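CmeC (Campylobacter jejuni, PDB 4MT4) probably serves as the trimeric outer-membrane channel of a tripartite efflux pump, giving drugs and other expelled compounds a way out of the cell. Local coordinates at residues B[52-57]-B[154-159]; B[182-187]-B[209-214]; B[141-146]-B[279-284]; B[385-390]-B[426-431]. All coordinates share one frame; numbering follows the deposited sequence.

Contact 1 of 4, residues B[52-57]-B[154-159]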
loop_
_atom_site.group_PDB
_atom_site.type_symbol
_atom_site.label_atom_id
_atom_site.label_comp_id
_atom_site.label_asym_id
_atom_site.label_seq_id
_atom_site.Cartn_x
_atom_site.Cartn_y
_atom_site.Cartn_z
ATOM N N LEU B 52 -15.224 -21.304 -8.875
ATOM C CA LEU B 52 -14.566 -20.529 -9.920
ATOM C C LEU B 52 -13.429 -19.697 -9.342
ATOM O O LEU B 52 -12.374 -19.557 -9.960
ATOM C CB LEU B 52 -15.575 -19.625 -10.636
ATOM C CG LEU B 52 -16.497 -20.300 -11.653
ATOM C CD1 LEU B 52 -17.653 -19.384 -12.032
ATOM C CD2 LEU B 52 -15.703 -20.701 -12.885
ATOM N N ALA B 53 -13.653 -19.146 -8.152
ATOM C CA ALA B 53 -12.628 -18.382 -7.455
ATOM C C ALA B 53 -11.456 -19.279 -7.074
ATOM O O ALA B 53 -10.302 -18.960 -7.352
ATOM C CB ALA B 53 -13.211 -17.711 -6.219
ATOM N N LEU B 54 -11.762 -20.417 -6.458
ATOM C CA LEU B 54 -10.739 -21.373 -6.047
ATOM C C LEU B 54 -9.982 -21.948 -7.242
ATOM O O LEU B 54 -8.925 -22.558 -7.083
ATOM C CB LEU B 54 -11.369 -22.506 -5.237
ATOM C CG LEU B 54 -11.920 -22.114 -3.866
ATOM C CD1 LEU B 54 -12.684 -23.270 -3.237
ATOM C CD2 LEU B 54 -10.793 -21.650 -2.953
ATOM N N LYS B 55 -10.531 -21.747 -8.434
ATOM C CA LYS B 55 -9.918 -22.243 -9.657
ATOM C C LYS B 55 -9.171 -21.146 -10.415
ATOM O O LYS B 55 -8.083 -21.381 -10.938
ATOM C CB LYS B 55 -10.983 -22.868 -10.561
ATOM C CG LYS B 55 -10.476 -23.287 -11.933
ATOM C CD LYS B 55 -11.615 -23.755 -12.827
ATOM C CE LYS B 55 -11.119 -24.084 -14.227
ATOM N NZ LYS B 55 -10.499 -22.902 -14.889
ATOM N N ASN B 56 -9.743 -19.948 -10.460
ATOM C CA ASN B 56 -9.236 -18.907 -11.349
ATOM C C ASN B 56 -8.612 -17.681 -10.670
ATOM O O ASN B 56 -7.899 -16.919 -11.323
ATOM C CB ASN B 56 -10.362 -18.436 -12.276
ATOM C CG ASN B 56 -10.920 -19.558 -13.134
ATOM O OD1 ASN B 56 -10.187 -20.446 -13.571
ATOM N ND2 ASN B 56 -12.225 -19.521 -13.381
ATOM N N ASN B 57 -8.872 -17.486 -9.379
ATOM C CA ASN B 57 -8.378 -16.293 -8.684
ATOM C C ASN B 57 -6.855 -16.192 -8.714
ATOM O O ASN B 57 -6.149 -17.103 -8.287
ATOM C CB ASN B 57 -8.866 -16.266 -7.235
ATOM C CG ASN B 57 -8.603 -14.935 -6.557
ATOM O OD1 ASN B 57 -7.521 -14.705 -6.014
ATOM N ND2 ASN B 57 -9.594 -14.051 -6.581
ATOM N N SER B 154 -9.485 -15.362 2.632
ATOM C CA SER B 154 -9.755 -13.993 2.202
ATOM C C SER B 154 -10.437 -13.950 0.836
ATOM O O SER B 154 -11.411 -13.225 0.643
ATOM C CB SER B 154 -8.456 -13.187 2.160
ATOM O OG SER B 154 -8.655 -11.914 1.569
ATOM N N VAL B 155 -9.913 -14.729 -0.105
ATOM C CA VAL B 155 -10.453 -14.788 -1.460
ATOM C C VAL B 155 -11.876 -15.337 -1.464
ATOM O O VAL B 155 -12.757 -14.795 -2.135
ATOM C CB VAL B 155 -9.559 -15.653 -2.377
ATOM C CG1 VAL B 155 -10.292 -16.029 -3.651
ATOM C CG2 VAL B 155 -8.268 -14.917 -2.697
ATOM N N ILE B 156 -12.097 -16.406 -0.705
ATOM C CA ILE B 156 -13.423 -17.008 -0.603
ATOM C C ILE B 156 -14.425 -16.049 0.038
ATOM O O ILE B 156 -15.527 -15.853 -0.473
ATOM C CB ILE B 156 -13.394 -18.320 0.213
ATOM C CG1 ILE B 156 -12.567 -19.384 -0.511
ATOM C CG2 ILE B 156 -14.803 -18.832 0.457
ATOM C CD1 ILE B 156 -12.490 -20.704 0.234
ATOM N N SER B 157 -14.032 -15.451 1.158
ATOM C CA SER B 157 -14.895 -14.516 1.873
ATOM C C SER B 157 -15.261 -13.312 1.013
ATOM O O SER B 157 -16.410 -12.869 1.008
ATOM C CB SER B 157 -14.220 -14.049 3.162
ATOM O OG SER B 157 -14.020 -15.134 4.048
ATOM N N ASN B 158 -14.278 -12.788 0.288
ATOM C CA ASN B 158 -14.505 -11.654 -0.598
ATOM C C ASN B 158 -15.437 -12.012 -1.747
ATOM O O ASN B 158 -16.266 -11.202 -2.156
ATOM C CB ASN B 158 -13.179 -11.125 -1.148
ATOM C CG ASN B 158 -12.373 -10.372 -0.107
ATOM O OD1 ASN B 158 -12.909 -9.929 0.908
ATOM N ND2 ASN B 158 -11.078 -10.219 -0.359
ATOM N N THR B 159 -15.299 -13.232 -2.259
ATOM C CA THR B 159 -16.151 -13.721 -3.338
ATOM C C THR B 159 -17.600 -13.869 -2.877
ATOM O O THR B 159 -18.531 -13.482 -3.586
ATOM C CB THR B 159 -15.650 -15.074 -3.880
ATOM O OG1 THR B 159 -14.347 -14.908 -4.452
ATOM C CG2 THR B 159 -16.597 -15.615 -4.938
#
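A53, L54 and N57 meet V155, I156 and T159 where the short helix 44-56 lies against the long helix 129-195, in the helical part of the outer membrane factor fold. The two segments run roughly antiparallel, at 138°, with their axes 9.9 Å apart. The apolar part joins L54 to I156 and A53 to V155. The CD2 branch of L54 meets the end of the I156 chain, with L54 CD2 3.7 Å from I156 CD1. W37 and W38 also touch I156. The methyl A53 CB sits 4.2 Å from V155 CG1.

Polar groups take part only by packing. A53 CB lies 3.5 Å from T159 OG1. That hydroxyl is already used, because T159 OG1 donates to V155 O at 2.8 Å within its own helix. The T159 backbone N reaches the same oxygen from the opposite face of its plane.

N57 follows helix 44-56 directly and is the N-cap of helix 58-79. Its OD1 accepts from L60 N and its ND2 donates to L235 O, which should hold the amide in place. Both V155 methyls press on this amide: V155 CG1 is 3.5 Å from N57 CG, and V155 CG2 is 3.4 Å from N57 OD1.

Contact 2 of 4, residues B[182-187]-B[209-214]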
loop_
_atom_site.group_PDB
_atom_site.type_symbol
_atom_site.label_atom_id
_atom_site.label_comp_id
_atom_site.label_asym_id
_atom_site.label_seq_id
_atom_site.Cartn_x
_atom_site.Cartn_y
_atom_site.Cartn_z
ATOM N N SER B 182 -44.525 2.022 -12.779
ATOM C CA SER B 182 -45.785 2.571 -12.295
ATOM C C SER B 182 -45.739 4.092 -12.234
ATOM O O SER B 182 -46.765 4.755 -12.376
ATOM C CB SER B 182 -46.126 1.996 -10.920
ATOM O OG SER B 182 -46.022 0.584 -10.921
ATOM N N ALA B 183 -44.546 4.641 -12.024
ATOM C CA ALA B 183 -44.363 6.087 -12.029
ATOM C C ALA B 183 -44.600 6.642 -13.426
ATOM O O ALA B 183 -45.056 7.775 -13.589
ATOM C CB ALA B 183 -42.975 6.455 -11.539
ATOM N N LYS B 184 -44.281 5.837 -14.433
ATOM C CA LYS B 184 -44.526 6.215 -15.817
ATOM C C LYS B 184 -46.019 6.147 -16.115
ATOM O O LYS B 184 -46.554 6.962 -16.867
ATOM C CB LYS B 184 -43.755 5.306 -16.773
ATOM C CG LYS B 184 -43.765 5.780 -18.215
ATOM C CD LYS B 184 -43.945 4.620 -19.177
ATOM C CE LYS B 184 -42.854 3.577 -19.010
ATOM N NZ LYS B 184 -43.053 2.425 -19.934
ATOM N N GLU B 185 -46.682 5.164 -15.516
ATOM C CA GLU B 185 -48.123 5.010 -15.658
ATOM C C GLU B 185 -48.854 6.157 -14.972
ATOM O O GLU B 185 -49.865 6.645 -15.472
ATOM C CB GLU B 185 -48.582 3.669 -15.079
ATOM C CG GLU B 185 -50.086 3.439 -15.144
ATOM C CD GLU B 185 -50.608 3.351 -16.567
ATOM O OE1 GLU B 185 -49.819 3.012 -17.475
ATOM O OE2 GLU B 185 -51.810 3.622 -16.778
ATOM N N ILE B 186 -48.336 6.581 -13.825
ATOM C CA ILE B 186 -48.908 7.705 -13.095
ATOM C C ILE B 186 -48.865 8.975 -13.941
ATOM O O ILE B 186 -49.851 9.708 -14.028
ATOM C CB ILE B 186 -48.170 7.944 -11.761
ATOM C CG1 ILE B 186 -48.502 6.833 -10.762
ATOM C CG2 ILE B 186 -48.542 9.298 -11.175
ATOM C CD1 ILE B 186 -47.703 6.906 -9.478
ATOM N N TYR B 187 -47.725 9.220 -14.577
ATOM C CA TYR B 187 -47.563 10.400 -15.417
ATOM C C TYR B 187 -48.448 10.331 -16.660
ATOM O O TYR B 187 -49.009 11.342 -17.083
ATOM C CB TYR B 187 -46.101 10.578 -15.827
ATOM C CG TYR B 187 -45.897 11.725 -16.789
ATOM C CD1 TYR B 187 -45.958 13.040 -16.352
ATOM C CD2 TYR B 187 -45.657 11.493 -18.138
ATOM C CE1 TYR B 187 -45.782 14.093 -17.227
ATOM C CE2 TYR B 187 -45.479 12.538 -19.021
ATOM C CZ TYR B 187 -45.542 13.836 -18.561
ATOM O OH TYR B 187 -45.365 14.884 -19.436
ATOM N N ALA B 209 -41.941 15.288 -12.386
ATOM C CA ALA B 209 -40.779 15.333 -11.504
ATOM C C ALA B 209 -40.561 13.977 -10.850
ATOM O O ALA B 209 -39.430 13.518 -10.700
ATOM C CB ALA B 209 -40.949 16.414 -10.447
ATOM N N ASN B 210 -41.661 13.337 -10.466
ATOM C CA ASN B 210 -41.616 12.012 -9.866
ATOM C C ASN B 210 -41.133 10.963 -10.864
ATOM O O ASN B 210 -40.393 10.049 -10.508
ATOM C CB ASN B 210 -42.994 11.634 -9.321
ATOM C CG ASN B 210 -43.010 10.265 -8.678
ATOM O OD1 ASN B 210 -42.614 10.105 -7.523
ATOM N ND2 ASN B 210 -43.477 9.267 -9.420
ATOM N N LEU B 211 -41.551 11.114 -12.116
ATOM C CA LEU B 211 -41.162 10.201 -13.184
ATOM C C LEU B 211 -39.655 10.271 -13.438
ATOM O O LEU B 211 -38.980 9.241 -13.502
ATOM C CB LEU B 211 -41.940 10.525 -14.465
ATOM C CG LEU B 211 -42.055 9.515 -15.617
ATOM C CD1 LEU B 211 -41.416 10.075 -16.881
ATOM C CD2 LEU B 211 -41.475 8.142 -15.275
ATOM N N GLU B 212 -39.133 11.486 -13.570
ATOM C CA GLU B 212 -37.714 11.679 -13.848
ATOM C C GLU B 212 -36.842 11.282 -12.662
ATOM O O GLU B 212 -35.746 10.749 -12.843
ATOM C CB GLU B 212 -37.436 13.135 -14.231
ATOM C CG GLU B 212 -38.275 13.652 -15.394
ATOM C CD GLU B 212 -37.988 12.938 -16.705
ATOM O OE1 GLU B 212 -36.898 12.341 -16.847
ATOM O OE2 GLU B 212 -38.855 12.982 -17.603
ATOM N N SER B 213 -37.328 11.546 -11.453
ATOM C CA SER B 213 -36.604 11.177 -10.241
ATOM C C SER B 213 -36.450 9.664 -10.147
ATOM O O SER B 213 -35.379 9.158 -9.820
ATOM C CB SER B 213 -37.316 11.711 -8.999
ATOM O OG SER B 213 -36.640 11.326 -7.813
ATOM N N MET B 214 -37.528 8.946 -10.447
ATOM C CA MET B 214 -37.504 7.488 -10.441
ATOM C C MET B 214 -36.570 6.946 -11.518
ATOM O O MET B 214 -35.821 6.002 -11.281
ATOM C CB MET B 214 -38.912 6.922 -10.637
ATOM C CG MET B 214 -39.833 7.112 -9.439
ATOM S SD MET B 214 -39.222 6.312 -7.942
ATOM C CE MET B 214 -40.561 6.647 -6.809
HETATM O O HOH W 1 -44.916 9.689 -11.910
#
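L211 reaches A183 and K184 through two torsions: chi1 (-162°) brings CG across, and the second torsion (-118°) turns CD2 onto the K184 backbone. N210 has its CG anti to the backbone N, which carries ND2 to the A183 methyl.

L211 carries most of the apolar contact. Its CD2 lies 3.6 Å from K184 CA, so it rests on main chain as much as on side chain. L211 CG is 4.2 Å from Y187 CB. K184 gives only its root: K184 CB is 3.9 Å from L211 CD2, and the rest of the chain bends off toward the exposed side.

The buried A183 methyl also meets N210 and M214. A183 CB is 3.6 Å from N210 ND2 and 3.8 Å from M214 CG.

These are the two arms of a helical hairpin, 129-195 and 201-236, one of the long antiparallel pairs of the helical barrel in outer membrane factors. The segments run at 160° to each other. Residues 204-238 are predicted to form a coiled coil. Helix 411-445 covers one flank, with L415 on N210 and Q419 on M214. Away from the hairpin partner, A209 and E212 pack on S392 and A388 of the second subunit.

One water lies between the two helices. It accepts from N210 ND2 at 2.9 Å and so gives the buried amide a polar partner beside the A183 methyl. The distance from the water to A183 O, 2.5 Å, is unusually short, so that half of the bridge is less certain.

Contact 3 of 4, residues B[141-146]-B[279-284]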
loop_
_atom_site.group_PDB
_atom_site.type_symbol
_atom_site.label_atom_id
_atom_site.label_comp_id
_atom_site.label_asym_id
_atom_site.label_seq_id
_atom_site.Cartn_x
_atom_site.Cartn_y
_atom_site.Cartn_z
ATOM N N PHE B 141 8.918 -21.119 5.270
ATOM C CA PHE B 141 8.043 -21.943 4.444
ATOM C C PHE B 141 6.713 -22.198 5.143
ATOM O O PHE B 141 5.654 -22.114 4.524
ATOM C CB PHE B 141 8.711 -23.275 4.095
ATOM C CG PHE B 141 7.763 -24.288 3.514
ATOM C CD1 PHE B 141 7.276 -24.139 2.226
ATOM C CD2 PHE B 141 7.352 -25.382 4.258
ATOM C CE1 PHE B 141 6.399 -25.060 1.689
ATOM C CE2 PHE B 141 6.475 -26.310 3.726
ATOM C CZ PHE B 141 5.998 -26.148 2.439
ATOM N N LYS B 142 6.776 -22.514 6.433
ATOM C CA LYS B 142 5.574 -22.737 7.230
ATOM C C LYS B 142 4.718 -21.476 7.285
ATOM O O LYS B 142 3.490 -21.547 7.319
ATOM C CB LYS B 142 5.935 -23.186 8.648
ATOM C CG LYS B 142 6.446 -24.615 8.739
ATOM C CD LYS B 142 6.598 -25.050 10.190
ATOM C CE LYS B 142 6.999 -26.514 10.295
ATOM N NZ LYS B 142 7.085 -26.969 11.712
ATOM N N ALA B 143 5.379 -20.324 7.292
ATOM C CA ALA B 143 4.687 -19.045 7.288
ATOM C C ALA B 143 3.997 -18.816 5.949
ATOM O O ALA B 143 2.912 -18.236 5.892
ATOM C CB ALA B 143 5.655 -17.915 7.589
ATOM N N SER B 144 4.628 -19.281 4.875
ATOM C CA SER B 144 4.063 -19.147 3.537
ATOM C C SER B 144 2.841 -20.046 3.371
ATOM O O SER B 144 1.932 -19.735 2.604
ATOM C CB SER B 144 5.111 -19.480 2.469
ATOM O OG SER B 144 5.470 -20.850 2.513
ATOM N N GLU B 145 2.829 -21.163 4.093
ATOM C CA GLU B 145 1.689 -22.073 4.070
ATOM C C GLU B 145 0.490 -21.447 4.774
ATOM O O GLU B 145 -0.641 -21.524 4.291
ATOM C CB GLU B 145 2.046 -23.408 4.723
ATOM C CG GLU B 145 2.941 -24.300 3.880
ATOM C CD GLU B 145 3.184 -25.651 4.524
ATOM O OE1 GLU B 145 3.530 -25.688 5.724
ATOM O OE2 GLU B 145 3.020 -26.675 3.831
ATOM N N TYR B 146 0.750 -20.824 5.920
ATOM C CA TYR B 146 -0.289 -20.137 6.675
ATOM C C TYR B 146 -0.769 -18.897 5.930
ATOM O O TYR B 146 -1.937 -18.518 6.027
ATOM C CB TYR B 146 0.222 -19.757 8.065
ATOM C CG TYR B 146 0.505 -20.943 8.961
ATOM C CD1 TYR B 146 -0.284 -22.085 8.904
ATOM C CD2 TYR B 146 1.562 -20.921 9.863
ATOM C CE1 TYR B 146 -0.029 -23.169 9.722
ATOM C CE2 TYR B 146 1.824 -22.000 10.683
ATOM C CZ TYR B 146 1.025 -23.122 10.608
ATOM O OH TYR B 146 1.282 -24.201 11.423
ATOM N N LEU B 279 3.369 -15.974 13.801
ATOM C CA LEU B 279 4.162 -16.734 14.757
ATOM C C LEU B 279 5.421 -17.295 14.100
ATOM O O LEU B 279 6.526 -17.128 14.614
ATOM C CB LEU B 279 3.338 -17.873 15.359
ATOM C CG LEU B 279 4.087 -18.787 16.332
ATOM C CD1 LEU B 279 4.367 -18.053 17.634
ATOM C CD2 LEU B 279 3.327 -20.086 16.584
ATOM N N GLU B 280 5.244 -17.950 12.956
ATOM C CA GLU B 280 6.352 -18.589 12.252
ATOM C C GLU B 280 7.390 -17.586 11.772
ATOM O O GLU B 280 8.582 -17.888 11.726
ATOM C CB GLU B 280 5.831 -19.400 11.065
ATOM C CG GLU B 280 4.998 -20.608 11.461
ATOM C CD GLU B 280 5.816 -21.714 12.110
ATOM O OE1 GLU B 280 7.064 -21.681 12.030
ATOM O OE2 GLU B 280 5.203 -22.630 12.698
ATOM N N LYS B 281 6.935 -16.392 11.411
ATOM C CA LYS B 281 7.844 -15.339 10.984
ATOM C C LYS B 281 8.659 -14.821 12.163
ATOM O O LYS B 281 9.746 -14.271 11.987
ATOM C CB LYS B 281 7.071 -14.200 10.322
ATOM C CG LYS B 281 6.486 -14.576 8.972
ATOM C CD LYS B 281 5.689 -13.438 8.367
ATOM C CE LYS B 281 5.054 -13.853 7.047
ATOM N NZ LYS B 281 4.293 -12.740 6.414
ATOM N N LEU B 282 8.132 -15.014 13.367
ATOM C CA LEU B 282 8.833 -14.616 14.582
ATOM C C LEU B 282 9.946 -15.605 14.924
ATOM O O LEU B 282 11.056 -15.200 15.270
ATOM C CB LEU B 282 7.857 -14.492 15.752
ATOM C CG LEU B 282 8.462 -14.251 17.138
ATOM C CD1 LEU B 282 9.326 -12.995 17.150
ATOM C CD2 LEU B 282 7.370 -14.169 18.191
ATOM N N THR B 283 9.653 -16.901 14.820
ATOM C CA THR B 283 10.664 -17.932 15.069
ATOM C C THR B 283 11.740 -17.887 13.995
ATOM O O THR B 283 12.890 -18.243 14.236
ATOM C CB THR B 283 10.066 -19.352 15.093
ATOM O OG1 THR B 283 10.233 -19.963 13.807
ATOM C CG2 THR B 283 8.591 -19.313 15.443
ATOM N N GLN B 284 11.344 -17.454 12.803
ATOM C CA GLN B 284 12.273 -17.320 11.690
ATOM C C GLN B 284 13.352 -16.296 12.017
ATOM O O GLN B 284 14.541 -16.552 11.838
ATOM C CB GLN B 284 11.531 -16.915 10.416
ATOM C CG GLN B 284 12.446 -16.614 9.244
ATOM C CD GLN B 284 11.682 -16.223 7.994
ATOM O OE1 GLN B 284 10.606 -15.629 8.070
ATOM N NE2 GLN B 284 12.235 -16.557 6.835
#
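E280 packs against K142, A143 and Y146, and its own shape sets the contact. Its CG stands beside the backbone N, and the chain bends again at the next bond (chi2 -70°). Different parts of it therefore meet different residues. E280 CB is 3.8 Å from A143 CB. E280 CG comes to the edge of the Y146 ring, near its plane, 3.6 Å from Y146 CE2. The carboxylate and ring planes are 39° apart.

K142 is extended beyond CG and crosses the glutamate obliquely. Its methylenes do the touching, with K142 CD 3.8 Å from E280 OE2. K281 is also extended, and its shaft runs past the small A143: K281 CG is 3.7 Å from A143 CB.

This antiparallel packing (166°) joins helix 129-195 to helix 273-293, bringing together the two halves of the outer membrane factor fold. Q452 and T456 also touch Y146.

The charged ends are not in direct contact: K142 NZ and E280 OE2 are 4.8 Å apart. Their opposite charges may still attract. K281 NZ makes a long, weak ion pair with D147. No salt bridge spans the two segments, so the contact appears to rest on the carbon shafts of its charged residues.

Contact 4 of 4, residues B[385-390]-B[426-431]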
loop_
_atom_site.group_PDB
_atom_site.type_symbol
_atom_site.label_atom_id
_atom_site.label_comp_id
_atom_site.label_asym_id
_atom_site.label_seq_id
_atom_site.Cartn_x
_atom_site.Cartn_y
_atom_site.Cartn_z
ATOM N N ASN B 385 -36.550 -5.359 12.263
ATOM C CA ASN B 385 -36.966 -3.964 12.199
ATOM C C ASN B 385 -37.265 -3.524 10.771
ATOM O O ASN B 385 -38.313 -2.943 10.498
ATOM C CB ASN B 385 -35.895 -3.055 12.802
ATOM C CG ASN B 385 -35.624 -3.357 14.263
ATOM O OD1 ASN B 385 -34.471 -3.448 14.684
ATOM N ND2 ASN B 385 -36.687 -3.519 15.043
ATOM N N ALA B 386 -36.339 -3.812 9.862
ATOM C CA ALA B 386 -36.472 -3.397 8.469
ATOM C C ALA B 386 -37.608 -4.134 7.766
ATOM O O ALA B 386 -38.233 -3.599 6.851
ATOM C CB ALA B 386 -35.163 -3.615 7.726
ATOM N N GLN B 387 -37.870 -5.364 8.195
ATOM C CA GLN B 387 -38.952 -6.154 7.620
ATOM C C GLN B 387 -40.305 -5.600 8.046
ATOM O O GLN B 387 -41.212 -5.451 7.228
ATOM C CB GLN B 387 -38.832 -7.621 8.035
ATOM C CG GLN B 387 -39.835 -8.539 7.354
ATOM C CD GLN B 387 -39.690 -9.985 7.788
ATOM O OE1 GLN B 387 -39.587 -10.281 8.979
ATOM N NE2 GLN B 387 -39.674 -10.895 6.821
ATOM N N ALA B 388 -40.431 -5.294 9.334
ATOM C CA ALA B 388 -41.669 -4.741 9.871
ATOM C C ALA B 388 -41.906 -3.329 9.345
ATOM O O ALA B 388 -43.040 -2.943 9.070
ATOM C CB ALA B 388 -41.640 -4.748 11.390
ATOM N N SER B 389 -40.825 -2.567 9.206
ATOM C CA SER B 389 -40.902 -1.209 8.678
ATOM C C SER B 389 -41.418 -1.211 7.243
ATOM O O SER B 389 -42.283 -0.414 6.883
ATOM C CB SER B 389 -39.534 -0.525 8.740
ATOM O OG SER B 389 -39.564 0.736 8.093
ATOM N N GLU B 390 -40.886 -2.119 6.431
ATOM C CA GLU B 390 -41.284 -2.238 5.033
ATOM C C GLU B 390 -42.748 -2.660 4.905
ATOM O O GLU B 390 -43.458 -2.201 4.008
ATOM C CB GLU B 390 -40.374 -3.233 4.307
ATOM C CG GLU B 390 -40.734 -3.467 2.847
ATOM C CD GLU B 390 -41.598 -4.697 2.649
ATOM O OE1 GLU B 390 -41.408 -5.688 3.387
ATOM O OE2 GLU B 390 -42.469 -4.673 1.754
ATOM N N VAL B 426 -35.989 -0.900 -0.150
ATOM C CA VAL B 426 -34.562 -0.898 -0.446
ATOM C C VAL B 426 -33.742 -1.090 0.826
ATOM O O VAL B 426 -32.770 -1.849 0.844
ATOM C CB VAL B 426 -34.135 0.412 -1.144
ATOM C CG1 VAL B 426 -32.620 0.523 -1.216
ATOM C CG2 VAL B 426 -34.744 0.491 -2.537
ATOM N N ALA B 427 -34.148 -0.408 1.892
ATOM C CA ALA B 427 -33.458 -0.497 3.175
ATOM C C ALA B 427 -33.475 -1.924 3.709
ATOM O O ALA B 427 -32.494 -2.391 4.282
ATOM C CB ALA B 427 -34.085 0.452 4.186
ATOM N N PHE B 428 -34.591 -2.618 3.506
ATOM C CA PHE B 428 -34.716 -3.998 3.961
ATOM C C PHE B 428 -33.824 -4.929 3.149
ATOM O O PHE B 428 -33.268 -5.886 3.685
ATOM C CB PHE B 428 -36.170 -4.465 3.883
ATOM C CG PHE B 428 -36.375 -5.884 4.339
ATOM C CD1 PHE B 428 -35.817 -6.332 5.524
ATOM C CD2 PHE B 428 -37.133 -6.763 3.587
ATOM C CE1 PHE B 428 -36.003 -7.632 5.946
ATOM C CE2 PHE B 428 -37.327 -8.066 4.004
ATOM C CZ PHE B 428 -36.761 -8.502 5.186
ATOM N N ASN B 429 -33.695 -4.647 1.856
ATOM C CA ASN B 429 -32.786 -5.400 1.001
ATOM C C ASN B 429 -31.341 -5.246 1.462
ATOM O O ASN B 429 -30.592 -6.219 1.530
ATOM C CB ASN B 429 -32.912 -4.954 -0.457
ATOM C CG ASN B 429 -34.208 -5.405 -1.098
ATOM O OD1 ASN B 429 -34.788 -6.417 -0.708
ATOM N ND2 ASN B 429 -34.664 -4.659 -2.096
ATOM N N ASN B 430 -30.962 -4.013 1.783
ATOM C CA ASN B 430 -29.607 -3.711 2.226
ATOM C C ASN B 430 -29.266 -4.369 3.560
ATOM O O ASN B 430 -28.148 -4.835 3.756
ATOM C CB ASN B 430 -29.413 -2.198 2.325
ATOM C CG ASN B 430 -29.525 -1.508 0.979
ATOM O OD1 ASN B 430 -29.787 -2.150 -0.038
ATOM N ND2 ASN B 430 -29.332 -0.194 0.967
ATOM N N ILE B 431 -30.233 -4.396 4.471
ATOM C CA ILE B 431 -30.058 -5.053 5.763
ATOM C C ILE B 431 -29.957 -6.564 5.585
ATOM O O ILE B 431 -29.156 -7.229 6.242
ATOM C CB ILE B 431 -31.221 -4.727 6.727
ATOM C CG1 ILE B 431 -31.222 -3.239 7.076
ATOM C CG2 ILE B 431 -31.128 -5.565 7.996
ATOM C CD1 ILE B 431 -29.982 -2.778 7.802
#
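F428 packs tightly against A386 and the inner part of Q387, where the two helices come close together. The ring lies along the backbone of the opposite helix because its CG is anti to the backbone N (chi1 -180°). F428 CD1 comes within 3.5 Å of Q387 N. Q387 CA sits over one face of the ring, offset toward the rim, and Q387 CB is 3.5 Å from F428 CE1. At the edge, near the ring plane, A386 CB is 3.6 Å from F428 CD1. A386 CB also meets I431 CG1, at 4.0 Å. With only a methyl on A386, its CA comes to 4.9 Å from that of F428.

The pair is formed by helices 339-405 and 411-445, a second long helical hairpin of the outer membrane factor barrel. The segments run antiparallel at 162°. Y383 makes a T-shaped (edge-to-face) stack with F428.

The fit loosens at the outer end of Q387, which is an exposed residue. Its extended chain runs beside the ring, pointing the same way, but Q387 NE2 is 4.1 Å from F428 CZ. Amide and ring planes are 34° apart.

E390 also fits loosely: E390 CB is 4.4 Å from F428 CB, and E390 OE2 has a weak hydrogen bond with W421. Across the subunit boundary, I431 packs on L216 of the third subunit, and N385 ND2 makes a weak hydrogen bond to E212 OE1 of that same subunit.

How the contacts relate
Contacts 1, 2 and 3 share helix 129-195. Contact 3 uses its early turns, contact 1 its middle and contact 2 its later part. The centres of contacts 2 and 3 are about 60 Å apart, and the centres of contacts 1 and 3 are about 23 Å apart. Contacts 2 and 4 are matching hairpin contacts in the two sequence halves, with nearest atoms about 9 Å apart within one chain. They meet directly between subunits: E212 of one subunit packs on A388 and S389 of another, and makes a weak hydrogen bond with N385. The lipid-like ligand is bound by C1, I124, D125 and L126, and none of the four contacts includes these residues.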